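Local structure of alcohol dehydrogenase, zinc-containing (Thermotoga maritima, 1VJ0) at residues Gly76-Gly81 with Ala176-Ala181; Asp169-Ala174 with Thr351-Leu356; Leu235-Glu238 with Leu243-Asn246; Ala220-Val225 with Met260-Gly265. The protein probably acts as a zinc-dependent oxidoreductase of the medium-chain alcohol dehydrogenase family and holds two zinc sites. All coordinates share one frame; numbering follows the deposited sequence.

Contact 1 of 4, residues Gly76-Gly81 with Ala176-Ala181; sequences GHEGAG and AMCSGA
Residues 76-81 run past the helical turn 176-181 with Glu78 and Met177 at the closest backbone approach, CA to CA 6.0 Å, which sets Cys178 against His77 and Glu78. The Glu78 side chain leaves with CG beside the backbone N (chi1 -67°) and then extends, so that its carboxylate lies alongside Cys178: OE2 is 3.4 Å from Cys178 CB. In the conformer described, one of two and so less certain, Cys178 SG is anti to the backbone N and lies at the imidazole edge, nearly in the ring plane, 3.9 Å from His77 NE2. Further along the strand, Gly79 O comes within 4.4 Å of Met177 CG, while the rest of that side chain turns off to Phe332 and Val336. Glu78 OE2, His77 NE2 and Cys178 SG all bind the zinc ion, and Cys55 adds the fourth protein ligand; Glu78 OE1 forms a salt bridge with Lys373. Were Glu78 replaced by an alanine, Lys373 would probably lose its charge mate and the zinc one ligand. This Cys-His-Glu-Cys set, with Cys55, His77 and Glu78 supplied by the GroES-like domain and Cys178 by helix 170-188, is consistent with the catalytic zinc site of medium-chain dehydrogenases.

Contact 2 of 4, residues Asp169-Ala174 with Thr351-Leu356; sequences DLDVLA and THRLPL
Asp171 and Arg353 meet in a salt bridge, with OD2 of Asp171 3.1 Å from NH1 of Arg353. The two side chains cross at about a right angle, the carboxylate and guanidinium planes are 37° apart, and OD2 meets the guanidinium obliquely. Because OD1 of Asp171 stays 3.7 Å from Arg353 NH1, this is a single-oxygen approach to one nitrogen and not a paired one. Arg353 gets there by bending at chi2 and chi3, which also brings its CD close, 3.2 Å from Asp171 OD2. Asp171 OD1 is hydrogen-bonded to Ser51 OG, so each carboxylate oxygen has its own partner. A leucine in place of Asp171 would probably leave Arg353 without this counter-charge and take the acceptor from Ser51.

The pair joins the start of helix 170-188 to strand 352-355, which runs parallel to strand 374-377 in the mixed sheet that includes strands of the GroES-like domain. Tyr377 packs on Arg353 and Ile375 on Asp171.

Asp169 is the N-cap of the helix: its OD1 accepts from Val172 N at 3.1 Å, the N-H coming from 52° above the carboxylate plane. Asp171 therefore sits in the first turn, where the helix end would probably stabilise its negative charge. On the strand side, Thr351 OG1 and His352 ND1 share a hydrogen bond of 2.8 Å.

Contact 3 of 4, residues Leu235-Glu238 with Leu243-Asn246; sequences LAEE and LTLN
Thr244 places OG1 between its backbone N and carbonyl carbon (chi1 62°), and Glu237 starts with CG beside the backbone N (chi1 -68°) and then extends; together these torsions bring hydroxyl and carboxylate within bonding distance. Thr244 OG1 donates to Glu237 OE2 at 2.8 Å, arriving 40° out of the carboxylate plane, with the two side chains crossing at about a right angle. The same OE2 also accepts from a water at 2.7 Å, and that water in turn accepts from Thr244 N at 3.1 Å. One carboxylate oxygen is thus tied to both the hydroxyl and the backbone amide of a single threonine, directly and through water.

The segments are the helix end and the following strand of a beta-alpha-beta crossover, strand 222-227, helix 230-238, strand 243-246, in the Rossmann-type domain; strand 243-246 is the outermost strand of its parallel sheet on this side within the chain.

Beside the polar link runs an apolar one. The methyl CG2 of Thr244 lies 3.6 Å from Glu237 CG, against the aliphatic part of the glutamate, and 4.3 Å from Ala236 CB. Leu233, one turn earlier in the helix, touches Thr244 as well, while Ala236 reaches on to Val225 of the neighbouring strand.

Contact 4 of 4, residues Ala220-Val225 with Met260-Gly265; sequences AENVIV and MDITHG
Ile262 lays its CG2 methyl against the amide end of Asn222, 3.5 Å from OD1 and 3.8 Å from CG, the two side chains running antiparallel alongside each other. Asn222 OD1 is hydrogen-bonded to Thr198 OG1 on the adjacent strand, which should help to fix the rotation of the amide. The other branch of Ile262 goes to Ile224: with CG1 beside the backbone N (chi1 -73°) and the chain extended beyond it, CD1 meets Ile224 CD1 tip to tip at 4.0 Å. Ile224 answers with an unusual second torsion, 131°, away from the staggered values. Leu243 of the outer strand packs on both isoleucines.

Here the last turn of helix 252-262 covers one face of the parallel sheet of the Rossmann-type domain, over strand 222-227. Val223 and Val225 turn to the opposite face, onto helices 206-217 and 230-238.

Just past Ile262 the helix ends. Met260 O accepts from both Thr263 N (3.2 Å) and Gly265 N (2.7 Å). Thr263 OG1 bonds to both Ile259 O and Gly267 N, tying the turn to what comes before and after. At the subunit interface, Glu221 OE1 is hydrogen-bonded to Ser337 OG of a second subunit, and His264 packs on Asn94 of that subunit.

How the contacts relate
Contacts 1 and 2 share helix 170-188 and reach the same mixed sheet, their centres about 10 Å apart; Glu78 CB lies 3.3 Å from Ala174 O where they touch. Contact 2 stands just off the zinc site of contact 1, the side chain of Asp171 being about 10 Å from that of Glu78. Contacts 3 and 4 belong to the Rossmann-type half and lie away from this zinc site, with centres about 24 and 31 Å from that of contact 1. They join through neighbouring strands: Leu245 N lies 2.9 Å from Val225 O, a probable hydrogen bond, and Leu243 CD2 is 3.7 Å from Ile262 CD1. Along the chain, contact 3 nests inside contact 4, and both inside contact 2.

Contact 1 of 4, residues Gly76-Gly81 with Ala176-Ala181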
loop_
_atom_site.group_PDB
_atom_site.type_symbol
_atom_site.label_atom_id
_atom_site.label_comp_id
_atom_site.label_asym_id
_atom_site.label_seq_id
_atom_site.Cartn_x
_atom_site.Cartn_y
_atom_site.Cartn_z
ATOM N N GLY A 76 -31.016 14.575 12.398
ATOM C CA GLY A 76 -31.145 13.248 11.807
ATOM C C GLY A 76 -30.259 13.164 10.586
ATOM O O GLY A 76 -30.590 13.734 9.560
ATOM N N HIS A 77 -29.138 12.467 10.700
ATOM C CA HIS A 77 -28.193 12.314 9.585
ATOM C C HIS A 77 -28.071 10.857 9.101
ATOM O O HIS A 77 -27.182 10.517 8.300
ATOM C CB HIS A 77 -26.838 12.887 10.001
ATOM C CG HIS A 77 -26.280 12.284 11.248
ATOM N ND1 HIS A 77 -26.512 12.814 12.502
ATOM C CD2 HIS A 77 -25.479 11.202 11.434
ATOM C CE1 HIS A 77 -25.902 12.066 13.411
ATOM N NE2 HIS A 77 -25.272 11.081 12.788
ATOM N N GLU A 78 -28.947 9.996 9.620
ATOM C CA GLU A 78 -28.989 8.583 9.270
ATOM C C GLU A 78 -30.408 8.309 8.692
ATOM O O GLU A 78 -31.407 8.282 9.439
ATOM C CB GLU A 78 -28.807 7.743 10.558
ATOM C CG GLU A 78 -27.428 7.838 11.247
ATOM C CD GLU A 78 -27.368 7.226 12.666
ATOM O OE1 GLU A 78 -27.981 6.179 13.008
ATOM O OE2 GLU A 78 -26.693 7.813 13.475
ATOM N N GLY A 79 -30.478 8.051 7.385
ATOM C CA GLY A 79 -31.724 7.897 6.694
ATOM C C GLY A 79 -31.787 6.906 5.540
ATOM O O GLY A 79 -30.787 6.609 4.874
ATOM N N ALA A 80 -32.973 6.355 5.351
ATOM C CA ALA A 80 -33.302 5.567 4.155
ATOM C C ALA A 80 -34.686 5.949 3.765
ATOM O O ALA A 80 -35.518 6.265 4.620
ATOM C CB ALA A 80 -33.217 4.093 4.435
ATOM N N GLY A 81 -34.961 5.946 2.474
ATOM C CA GLY A 81 -36.307 6.249 2.030
ATOM C C GLY A 81 -36.623 5.927 0.564
ATOM O O GLY A 81 -35.967 5.119 -0.087
ATOM N N ALA A 176 -26.448 1.950 9.839
ATOM C CA ALA A 176 -25.134 1.590 9.333
ATOM C C ALA A 176 -24.383 2.775 8.760
ATOM O O ALA A 176 -23.147 2.787 8.710
ATOM C CB ALA A 176 -25.286 0.569 8.217
ATOM N N MET A 177 -25.144 3.749 8.308
ATOM C CA MET A 177 -24.619 4.876 7.542
ATOM C C MET A 177 -23.649 5.665 8.388
ATOM O O MET A 177 -22.705 6.263 7.867
ATOM C CB MET A 177 -25.756 5.830 7.181
ATOM C CG MET A 177 -26.804 5.269 6.297
ATOM S SD MET A 177 -26.106 5.112 4.665
ATOM C CE MET A 177 -25.265 3.488 4.750
ATOM N N CYS A 178 -23.919 5.714 9.680
ATOM C CA CYS A 178 -23.069 6.480 10.535
ATOM C C CYS A 178 -22.023 5.581 11.197
ATOM O O CYS A 178 -20.864 5.513 10.690
ATOM C CB CYS A 178 -23.902 7.183 11.588
ATOM S SG CYS A 178 -22.836 8.086 12.659
ATOM N N SER A 179 -22.435 4.880 12.274
ATOM C CA SER A 179 -21.489 4.098 13.045
ATOM C C SER A 179 -20.793 3.054 12.160
ATOM O O SER A 179 -19.610 2.866 12.246
ATOM C CB SER A 179 -22.230 3.413 14.203
ATOM O OG SER A 179 -23.390 2.734 13.713
ATOM N N GLY A 180 -21.525 2.421 11.266
ATOM C CA GLY A 180 -20.952 1.394 10.416
ATOM C C GLY A 180 -19.919 1.846 9.414
ATOM O O GLY A 180 -18.893 1.171 9.234
ATOM N N ALA A 181 -20.125 2.989 8.783
ATOM C CA ALA A 181 -19.129 3.481 7.843
ATOM C C ALA A 181 -17.867 4.026 8.514
ATOM O O ALA A 181 -16.751 3.916 7.980
ATOM C CB ALA A 181 -19.751 4.488 6.905
HETATM O O HOH W 1 -25.349 4.346 13.623
#

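Contact 2 of 4, residues Asp169-Ala174 with Thr351-Leu356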
loop_
_atom_site.group_PDB
_atom_site.type_symbol
_atom_site.label_atom_id
_atom_site.label_comp_id
_atom_site.label_asym_id
_atom_site.label_seq_id
_atom_site.Cartn_x
_atom_site.Cartn_y
_atom_site.Cartn_z
ATOM N N ASP A 169 -32.922 -4.391 4.499
ATOM C CA ASP A 169 -33.459 -3.942 5.765
ATOM C C ASP A 169 -33.104 -2.450 5.939
ATOM O O ASP A 169 -31.998 -2.091 6.297
ATOM C CB ASP A 169 -32.937 -4.830 6.901
ATOM C CG ASP A 169 -33.617 -4.554 8.226
ATOM O OD1 ASP A 169 -33.902 -3.396 8.560
ATOM O OD2 ASP A 169 -33.862 -5.444 9.035
ATOM N N LEU A 170 -34.073 -1.570 5.678
ATOM C CA LEU A 170 -33.795 -0.136 5.643
ATOM C C LEU A 170 -33.485 0.446 6.994
ATOM O O LEU A 170 -32.721 1.396 7.103
ATOM C CB LEU A 170 -34.974 0.613 5.046
ATOM C CG LEU A 170 -35.378 0.245 3.629
ATOM C CD1 LEU A 170 -36.343 1.331 3.136
ATOM C CD2 LEU A 170 -34.190 0.133 2.740
ATOM N N ASP A 171 -34.074 -0.126 8.027
ATOM C CA ASP A 171 -33.728 0.240 9.392
ATOM C C ASP A 171 -32.269 -0.032 9.686
ATOM O O ASP A 171 -31.611 0.809 10.256
ATOM C CB ASP A 171 -34.592 -0.552 10.359
ATOM C CG ASP A 171 -35.997 0.017 10.497
ATOM O OD1 ASP A 171 -36.283 1.121 9.965
ATOM O OD2 ASP A 171 -36.859 -0.583 11.144
ATOM N N VAL A 172 -31.775 -1.217 9.309
ATOM C CA VAL A 172 -30.366 -1.560 9.534
ATOM C C VAL A 172 -29.487 -0.661 8.678
ATOM O O VAL A 172 -28.427 -0.215 9.131
ATOM C CB VAL A 172 -30.086 -3.044 9.250
ATOM C CG1 VAL A 172 -28.575 -3.340 9.239
ATOM C CG2 VAL A 172 -30.788 -3.906 10.289
ATOM N N LEU A 173 -29.878 -0.421 7.427
ATOM C CA LEU A 173 -29.080 0.461 6.572
ATOM C C LEU A 173 -28.976 1.884 7.124
ATOM O O LEU A 173 -27.896 2.474 7.127
ATOM C CB LEU A 173 -29.625 0.522 5.140
ATOM C CG LEU A 173 -29.399 -0.777 4.376
ATOM C CD1 LEU A 173 -30.081 -0.690 3.015
ATOM C CD2 LEU A 173 -27.905 -1.063 4.244
ATOM N N ALA A 174 -30.075 2.435 7.568
ATOM C CA ALA A 174 -30.036 3.789 8.160
ATOM C C ALA A 174 -29.006 3.891 9.299
ATOM O O ALA A 174 -28.099 4.773 9.281
ATOM C CB ALA A 174 -31.408 4.216 8.621
ATOM N N THR A 351 -32.932 -1.561 19.357
ATOM C CA THR A 351 -33.676 -1.933 20.542
ATOM C C THR A 351 -35.010 -1.271 20.629
ATOM O O THR A 351 -35.874 -1.772 21.359
ATOM C CB THR A 351 -32.905 -1.618 21.825
ATOM O OG1 THR A 351 -32.407 -0.286 21.786
ATOM C CG2 THR A 351 -31.688 -2.526 21.969
ATOM N N HIS A 352 -35.190 -0.161 19.910
ATOM C CA HIS A 352 -36.426 0.613 20.029
ATOM C C HIS A 352 -36.789 1.191 18.664
ATOM O O HIS A 352 -35.917 1.680 17.951
ATOM C CB HIS A 352 -36.205 1.771 20.973
ATOM C CG HIS A 352 -35.975 1.356 22.398
ATOM N ND1 HIS A 352 -34.753 0.917 22.859
ATOM C CD2 HIS A 352 -36.822 1.292 23.453
ATOM C CE1 HIS A 352 -34.855 0.608 24.143
ATOM N NE2 HIS A 352 -36.093 0.852 24.534
ATOM N N ARG A 353 -38.060 1.145 18.322
ATOM C CA ARG A 353 -38.582 1.835 17.140
ATOM C C ARG A 353 -39.713 2.716 17.579
ATOM O O ARG A 353 -40.674 2.223 18.166
ATOM C CB ARG A 353 -39.102 0.855 16.104
ATOM C CG ARG A 353 -38.050 -0.083 15.581
ATOM C CD ARG A 353 -38.144 -0.435 14.104
ATOM N NE ARG A 353 -39.528 -0.550 13.657
ATOM C CZ ARG A 353 -40.096 0.112 12.637
ATOM N NH1 ARG A 353 -39.406 0.960 11.894
ATOM N NH2 ARG A 353 -41.392 -0.099 12.367
ATOM N N LEU A 354 -39.580 4.016 17.338
ATOM C CA LEU A 354 -40.575 4.993 17.786
ATOM C C LEU A 354 -41.117 5.766 16.617
ATOM O O LEU A 354 -40.422 5.901 15.640
ATOM C CB LEU A 354 -39.967 5.981 18.778
ATOM C CG LEU A 354 -39.958 5.530 20.239
ATOM C CD1 LEU A 354 -39.303 4.205 20.441
ATOM C CD2 LEU A 354 -39.232 6.574 21.059
ATOM N N PRO A 355 -42.338 6.280 16.740
ATOM C CA PRO A 355 -42.892 7.233 15.780
ATOM C C PRO A 355 -42.087 8.516 15.748
ATOM O O PRO A 355 -41.589 8.964 16.790
ATOM C CB PRO A 355 -44.291 7.542 16.317
ATOM C CG PRO A 355 -44.562 6.628 17.366
ATOM C CD PRO A 355 -43.272 6.010 17.843
ATOM N N LEU A 356 -41.999 9.142 14.574
ATOM C CA LEU A 356 -41.247 10.434 14.466
ATOM C C LEU A 356 -41.649 11.456 15.521
ATOM O O LEU A 356 -40.800 12.136 16.098
ATOM C CB LEU A 356 -41.435 11.057 13.070
ATOM C CG LEU A 356 -40.909 12.464 12.853
ATOM C CD1 LEU A 356 -39.429 12.565 13.247
ATOM C CD2 LEU A 356 -41.186 12.838 11.390
#

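Contact 3 of 4, residues Leu235-Glu238 with Leu243-Asn246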
loop_
_atom_site.group_PDB
_atom_site.type_symbol
_atom_site.label_atom_id
_atom_site.label_comp_id
_atom_site.label_asym_id
_atom_site.label_seq_id
_atom_site.Cartn_x
_atom_site.Cartn_y
_atom_site.Cartn_z
ATOM N N LEU A 235 -24.334 -9.390 23.390
ATOM C CA LEU A 235 -24.674 -9.071 22.022
ATOM C C LEU A 235 -23.448 -9.218 21.120
ATOM O O LEU A 235 -23.550 -9.811 20.073
ATOM C CB LEU A 235 -25.246 -7.662 21.928
ATOM C CG LEU A 235 -25.695 -7.176 20.571
ATOM C CD1 LEU A 235 -26.711 -8.131 19.967
ATOM C CD2 LEU A 235 -26.332 -5.816 20.761
ATOM N N ALA A 236 -22.281 -8.745 21.558
ATOM C CA ALA A 236 -21.071 -8.852 20.765
ATOM C C ALA A 236 -20.761 -10.302 20.453
ATOM O O ALA A 236 -20.425 -10.602 19.321
ATOM C CB ALA A 236 -19.891 -8.218 21.468
ATOM N N GLU A 237 -20.902 -11.191 21.437
ATOM C CA GLU A 237 -20.775 -12.641 21.191
ATOM C C GLU A 237 -21.790 -13.187 20.197
ATOM O O GLU A 237 -21.454 -13.994 19.318
ATOM C CB GLU A 237 -20.935 -13.428 22.507
ATOM C CG GLU A 237 -19.766 -13.186 23.483
ATOM C CD GLU A 237 -20.016 -13.683 24.900
ATOM O OE1 GLU A 237 -21.132 -14.183 25.181
ATOM O OE2 GLU A 237 -19.089 -13.532 25.739
ATOM N N GLU A 238 -23.038 -12.783 20.350
ATOM C CA GLU A 238 -24.077 -13.197 19.416
ATOM C C GLU A 238 -23.834 -12.775 17.964
ATOM O O GLU A 238 -24.326 -13.450 17.048
ATOM C CB GLU A 238 -25.402 -12.670 19.875
ATOM C CG GLU A 238 -25.868 -13.420 21.108
ATOM C CD GLU A 238 -27.198 -12.963 21.636
ATOM O OE1 GLU A 238 -27.776 -11.995 21.068
ATOM O OE2 GLU A 238 -27.658 -13.594 22.611
ATOM N N LEU A 243 -14.396 -13.736 22.019
ATOM C CA LEU A 243 -14.169 -13.533 23.446
ATOM C C LEU A 243 -14.601 -12.160 23.787
ATOM O O LEU A 243 -14.410 -11.222 22.989
ATOM C CB LEU A 243 -12.670 -13.639 23.745
ATOM C CG LEU A 243 -12.205 -13.430 25.182
ATOM C CD1 LEU A 243 -12.749 -14.506 26.090
ATOM C CD2 LEU A 243 -10.685 -13.386 25.275
ATOM N N THR A 244 -15.211 -12.028 24.942
ATOM C CA THR A 244 -15.479 -10.698 25.562
ATOM C C THR A 244 -14.812 -10.615 26.913
ATOM O O THR A 244 -14.633 -11.609 27.580
ATOM C CB THR A 244 -16.986 -10.340 25.658
ATOM O OG1 THR A 244 -17.719 -11.256 26.478
ATOM C CG2 THR A 244 -17.633 -10.467 24.309
ATOM N N LEU A 245 -14.373 -9.420 27.267
ATOM C CA LEU A 245 -13.818 -9.164 28.574
ATOM C C LEU A 245 -14.470 -7.933 29.176
ATOM O O LEU A 245 -14.409 -6.819 28.605
ATOM C CB LEU A 245 -12.334 -8.928 28.434
ATOM C CG LEU A 245 -11.517 -10.083 27.832
ATOM C CD1 LEU A 245 -10.230 -9.584 27.230
ATOM C CD2 LEU A 245 -11.239 -11.134 28.886
ATOM N N ASN A 246 -15.106 -8.140 30.323
ATOM C CA ASN A 246 -15.725 -7.081 31.063
ATOM C C ASN A 246 -14.714 -6.296 31.908
ATOM O O ASN A 246 -14.197 -6.798 32.930
ATOM C CB ASN A 246 -16.793 -7.675 31.961
ATOM C CG ASN A 246 -17.659 -6.642 32.579
ATOM O OD1 ASN A 246 -17.163 -5.586 32.970
ATOM N ND2 ASN A 246 -18.959 -6.970 32.782
HETATM O O HOH W 2 -16.586 -14.648 25.731
#

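Contact 4 of 4, residues Ala220-Val225 with Met260-Gly265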
loop_
_atom_site.group_PDB
_atom_site.type_symbol
_atom_site.label_atom_id
_atom_site.label_comp_id
_atom_site.label_asym_id
_atom_site.label_seq_id
_atom_site.Cartn_x
_atom_site.Cartn_y
_atom_site.Cartn_z
ATOM N N ALA A 220 -10.866 -11.826 9.820
ATOM C CA ALA A 220 -10.038 -11.890 11.032
ATOM C C ALA A 220 -10.129 -13.246 11.656
ATOM O O ALA A 220 -11.193 -13.876 11.647
ATOM C CB ALA A 220 -10.469 -10.860 12.053
ATOM N N GLU A 221 -9.029 -13.691 12.248
ATOM C CA GLU A 221 -9.041 -14.978 12.900
ATOM C C GLU A 221 -9.703 -14.944 14.274
ATOM O O GLU A 221 -10.506 -15.834 14.635
ATOM C CB GLU A 221 -7.615 -15.507 13.032
ATOM C CG GLU A 221 -7.562 -16.907 13.614
ATOM C CD GLU A 221 -6.140 -17.430 13.667
ATOM O OE1 GLU A 221 -5.512 -17.544 12.596
ATOM O OE2 GLU A 221 -5.640 -17.687 14.781
ATOM N N ASN A 222 -9.312 -13.975 15.079
ATOM C CA ASN A 222 -9.889 -13.807 16.411
ATOM C C ASN A 222 -10.441 -12.397 16.589
ATOM O O ASN A 222 -9.801 -11.410 16.210
ATOM C CB ASN A 222 -8.826 -14.015 17.509
ATOM C CG ASN A 222 -8.133 -15.327 17.427
ATOM O OD1 ASN A 222 -6.890 -15.392 17.340
ATOM N ND2 ASN A 222 -8.885 -16.369 17.481
ATOM N N VAL A 223 -11.629 -12.307 17.176
ATOM C CA VAL A 223 -12.253 -10.997 17.455
ATOM C C VAL A 223 -12.591 -10.925 18.949
ATOM O O VAL A 223 -13.312 -11.808 19.492
ATOM C CB VAL A 223 -13.507 -10.723 16.582
ATOM C CG1 VAL A 223 -14.181 -9.400 17.017
ATOM C CG2 VAL A 223 -13.152 -10.711 15.081
ATOM N N ILE A 224 -11.974 -9.981 19.641
ATOM C CA ILE A 224 -12.159 -9.842 21.098
ATOM C C ILE A 224 -12.729 -8.468 21.366
ATOM O O ILE A 224 -12.238 -7.474 20.800
ATOM C CB ILE A 224 -10.801 -9.967 21.836
ATOM C CG1 ILE A 224 -10.210 -11.369 21.634
ATOM C CG2 ILE A 224 -10.917 -9.614 23.364
ATOM C CD1 ILE A 224 -8.762 -11.305 21.196
ATOM N N VAL A 225 -13.763 -8.408 22.219
ATOM C CA VAL A 225 -14.362 -7.130 22.634
ATOM C C VAL A 225 -14.186 -6.868 24.149
ATOM O O VAL A 225 -14.418 -7.754 24.952
ATOM C CB VAL A 225 -15.852 -7.110 22.300
ATOM C CG1 VAL A 225 -16.495 -5.785 22.749
ATOM C CG2 VAL A 225 -16.043 -7.314 20.795
ATOM N N MET A 260 -2.662 -11.938 25.398
ATOM C CA MET A 260 -1.352 -12.549 25.164
ATOM C C MET A 260 -1.473 -14.078 24.929
ATOM O O MET A 260 -0.821 -14.612 24.048
ATOM C CB MET A 260 -0.394 -12.241 26.324
ATOM C CG MET A 260 0.095 -10.799 26.452
ATOM S SD MET A 260 0.709 -10.073 24.912
ATOM C CE MET A 260 0.582 -8.266 25.103
ATOM N N ASP A 261 -2.346 -14.764 25.653
ATOM C CA ASP A 261 -2.519 -16.210 25.488
ATOM C C ASP A 261 -3.024 -16.593 24.070
ATOM O O ASP A 261 -2.528 -17.529 23.442
ATOM C CB ASP A 261 -3.498 -16.786 26.547
ATOM C CG ASP A 261 -2.904 -16.813 27.961
ATOM O OD1 ASP A 261 -1.651 -16.679 28.132
ATOM O OD2 ASP A 261 -3.638 -16.973 28.974
ATOM N N ILE A 262 -4.001 -15.862 23.588
ATOM C CA ILE A 262 -4.553 -16.072 22.279
ATOM C C ILE A 262 -3.578 -15.747 21.152
ATOM O O ILE A 262 -3.807 -16.218 20.071
ATOM C CB ILE A 262 -5.813 -15.172 22.149
ATOM C CG1 ILE A 262 -6.933 -15.757 22.982
ATOM C CG2 ILE A 262 -6.298 -14.965 20.738
ATOM C CD1 ILE A 262 -8.052 -14.770 23.154
ATOM N N THR A 263 -2.556 -14.897 21.387
ATOM C CA THR A 263 -1.666 -14.386 20.330
ATOM C C THR A 263 -0.246 -14.839 20.563
ATOM O O THR A 263 0.712 -14.176 20.168
ATOM C CB THR A 263 -1.687 -12.849 20.303
ATOM O OG1 THR A 263 -1.349 -12.362 21.608
ATOM C CG2 THR A 263 -3.106 -12.292 19.941
ATOM N N HIS A 264 -0.118 -15.943 21.272
ATOM C CA HIS A 264 1.154 -16.543 21.546
ATOM C C HIS A 264 2.131 -15.559 22.128
ATOM O O HIS A 264 3.321 -15.584 21.794
ATOM C CB HIS A 264 1.703 -17.238 20.276
ATOM C CG HIS A 264 0.850 -18.374 19.837
ATOM N ND1 HIS A 264 -0.181 -18.220 18.936
ATOM C CD2 HIS A 264 0.837 -19.681 20.212
ATOM C CE1 HIS A 264 -0.803 -19.378 18.786
ATOM N NE2 HIS A 264 -0.201 -20.279 19.539
ATOM N N GLY A 265 1.636 -14.697 23.013
ATOM C CA GLY A 265 2.500 -13.840 23.757
ATOM C C GLY A 265 2.839 -12.569 22.997
ATOM O O GLY A 265 3.626 -11.763 23.500
#